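PDB 1VBL: pectate lyase 47 from Bacillus sp. TS-47, which probably cleaves pectate by beta-elimination as a calcium-binding, thermostable lyase of polysaccharide lyase family 1. Local coordinates for residues A[334-337]-A[338-342]. Sequence-based numbering, arbitrary orientation.
Sequences WDID and PSLII
This is a local turn contact in which the carboxylate and backbone O of Asp337 bond to Ser339 and Leu340 at the start of the 3-10 segment 338-340, in the loop that joins strand 322-332 to strand 342-345 of the parallel beta-helix. The side chain of Asp337 folds forward onto Ser339, in the manner of an Asx turn. OD1 of Asp337 accepts the backbone N-H of Ser339 at 2.9 Å, with an N-H...O angle of 161°. The N-H comes from above the carboxylate plane, 37° out of it. The hydroxyl OG of Ser339 lies 2.8 Å from the same OD1, at most a weak hydrogen bond. CG of Asp337 is anti to the backbone N (chi1 -177°), and this swings the carboxylate forward along the chain to Ser339. The backbone closes the turn: Leu340 N donates to Asp337 O at 3.0 Å, and Ile341 N to Pro338 O at 3.2 Å. Pro338, the first residue of the 3-10 segment, has no N-H to offer.

Leu340 turns back over Asp337, and the two side chains cross at about a right angle. CD1 of Leu340 is modelled only 3.2 Å from CB of Asp337, shorter than a normal carbon-carbon contact, so its exact placement is doubtful. The other branch, CD2, meets CG1 of Ile336 at 3.9 Å, an ordinary apolar contact.

The calcium site lies elsewhere in the fold. Ser339 and Pro338 touch Ser373 of helix 370-377, and Ile341 touches Leu370 of the same helix. Ile341 also packs on Phe330 and Phe332 of strand 322-332, while Ile336 rests on Leu361 of strand 351-361. Backbone bonds from Ile341 to Ala314 and Trp315 lead the chain into strand 342-345, beside strand 315-318.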
ATOM      1  N   TRP A 334      10.857   3.399 -22.531  1.00 16.62           N
ATOM      2  CA  TRP A 334      10.137   3.722 -23.756  1.00 17.30           C
ATOM      3  C   TRP A 334       9.806   5.215 -23.696  1.00 18.23           C
ATOM      4  O   TRP A 334       9.799   5.812 -22.615  1.00 16.09           O
ATOM      5  CB  TRP A 334       8.876   2.858 -23.897  1.00 17.57           C
ATOM      6  CG  TRP A 334       7.672   3.277 -23.094  1.00 18.23           C
ATOM      7  CD1 TRP A 334       6.639   4.061 -23.519  1.00 19.25           C
ATOM      8  CD2 TRP A 334       7.344   2.871 -21.758  1.00 16.24           C
ATOM      9  NE1 TRP A 334       5.682   4.161 -22.535  1.00 18.64           N
ATOM     10  CE2 TRP A 334       6.090   3.440 -21.444  1.00 16.38           C
ATOM     11  CE3 TRP A 334       7.987   2.076 -20.799  1.00 15.47           C
ATOM     12  CZ2 TRP A 334       5.461   3.241 -20.207  1.00 14.57           C
ATOM     13  CZ3 TRP A 334       7.360   1.877 -19.565  1.00 12.96           C
ATOM     14  CH2 TRP A 334       6.109   2.460 -19.284  1.00 15.10           C
ATOM     15  N   ASP A 335       9.560   5.819 -24.853  1.00 19.05           N
ATOM     16  CA  ASP A 335       9.271   7.249 -24.934  1.00 20.91           C
ATOM     17  C   ASP A 335       7.848   7.621 -24.536  1.00 20.12           C
ATOM     18  O   ASP A 335       7.055   8.084 -25.353  1.00 20.71           O
ATOM     19  CB  ASP A 335       9.579   7.755 -26.348  1.00 23.87           C
ATOM     20  CG  ASP A 335      11.072   7.937 -26.589  1.00 26.33           C
ATOM     21  OD1 ASP A 335      11.507   7.887 -27.760  1.00 29.56           O
ATOM     22  OD2 ASP A 335      11.813   8.150 -25.606  1.00 27.11           O
ATOM     23  N   ILE A 336       7.543   7.433 -23.260  1.00 18.49           N
ATOM     24  CA  ILE A 336       6.221   7.741 -22.739  1.00 17.80           C
ATOM     25  C   ILE A 336       5.949   9.240 -22.756  1.00 16.77           C
ATOM     26  O   ILE A 336       6.865  10.054 -22.680  1.00 17.43           O
ATOM     27  CB  ILE A 336       6.065   7.229 -21.286  1.00 17.36           C
ATOM     28  CG1 ILE A 336       4.611   7.380 -20.825  1.00 18.16           C
ATOM     29  CG2 ILE A 336       6.985   8.013 -20.357  1.00 17.90           C
ATOM     30  CD1 ILE A 336       4.343   6.840 -19.425  1.00 15.91           C
ATOM     31  N   ASP A 337       4.677   9.593 -22.876  1.00 17.82           N
ATOM     32  CA  ASP A 337       4.257  10.986 -22.855  1.00 18.13           C
ATOM     33  C   ASP A 337       4.280  11.341 -21.366  1.00 17.05           C
ATOM     34  O   ASP A 337       3.480  10.821 -20.594  1.00 16.64           O
ATOM     35  CB  ASP A 337       2.834  11.097 -23.397  1.00 21.01           C
ATOM     36  CG  ASP A 337       2.339  12.527 -23.465  1.00 23.63           C
ATOM     37  OD1 ASP A 337       2.819  13.373 -22.684  1.00 22.79           O
ATOM     38  OD2 ASP A 337       1.453  12.797 -24.300  1.00 27.15           O
ATOM     39  N   PRO A 338       5.198  12.222 -20.941  1.00 17.73           N
ATOM     40  CA  PRO A 338       5.254  12.582 -19.519  1.00 17.37           C
ATOM     41  C   PRO A 338       3.984  13.184 -18.913  1.00 18.10           C
ATOM     42  O   PRO A 338       3.863  13.277 -17.689  1.00 15.74           O
ATOM     43  CB  PRO A 338       6.460  13.524 -19.441  1.00 18.45           C
ATOM     44  CG  PRO A 338       6.550  14.097 -20.833  1.00 22.37           C
ATOM     45  CD  PRO A 338       6.246  12.916 -21.710  1.00 19.28           C
ATOM     46  N   SER A 339       3.035  13.579 -19.759  1.00 16.66           N
ATOM     47  CA  SER A 339       1.789  14.154 -19.263  1.00 17.08           C
ATOM     48  C   SER A 339       0.936  13.060 -18.619  1.00 17.17           C
ATOM     49  O   SER A 339      -0.080  13.343 -17.983  1.00 19.80           O
ATOM     50  CB  SER A 339       1.006  14.811 -20.404  1.00 18.14           C
ATOM     51  OG  SER A 339       0.437  13.845 -21.272  1.00 18.61           O
ATOM     52  N   LEU A 340       1.364  11.811 -18.781  1.00 15.92           N
ATOM     53  CA  LEU A 340       0.648  10.663 -18.231  1.00 15.16           C
ATOM     54  C   LEU A 340       1.079  10.314 -16.813  1.00 13.01           C
ATOM     55  O   LEU A 340       0.410   9.543 -16.134  1.00 14.39           O
ATOM     56  CB  LEU A 340       0.868   9.428 -19.114  1.00 17.25           C
ATOM     57  CG  LEU A 340       0.206   9.349 -20.492  1.00 20.12           C
ATOM     58  CD1 LEU A 340       0.457  10.622 -21.273  1.00 25.32           C
ATOM     59  CD2 LEU A 340       0.758   8.143 -21.238  1.00 21.62           C
ATOM     60  N   ILE A 341       2.190  10.884 -16.363  1.00 12.36           N
ATOM     61  CA  ILE A 341       2.701  10.574 -15.037  1.00 12.45           C
ATOM     62  C   ILE A 341       1.786  11.068 -13.919  1.00 14.21           C
ATOM     63  O   ILE A 341       1.684  10.435 -12.870  1.00 13.64           O
ATOM     64  CB  ILE A 341       4.128  11.126 -14.880  1.00 13.69           C
ATOM     65  CG1 ILE A 341       5.018  10.514 -15.972  1.00 14.00           C
ATOM     66  CG2 ILE A 341       4.677  10.793 -13.497  1.00 14.69           C
ATOM     67  CD1 ILE A 341       6.434  11.069 -16.029  1.00 14.82           C
ATOM     68  N   ILE A 342       1.122  12.195 -14.145  1.00 13.33           N
ATOM     69  CA  ILE A 342       0.191  12.735 -13.163  1.00 14.71           C
ATOM     70  C   ILE A 342      -1.216  12.547 -13.710  1.00 15.06           C
ATOM     71  O   ILE A 342      -1.451  12.710 -14.902  1.00 15.26           O
ATOM     72  CB  ILE A 342       0.412  14.245 -12.913  1.00 14.29           C
ATOM     73  CG1 ILE A 342       1.771  14.477 -12.247  1.00 15.14           C
ATOM     74  CG2 ILE A 342      -0.713  14.796 -12.029  1.00 14.95           C
ATOM     75  CD1 ILE A 342       2.075  15.935 -11.981  1.00 14.80           C
TER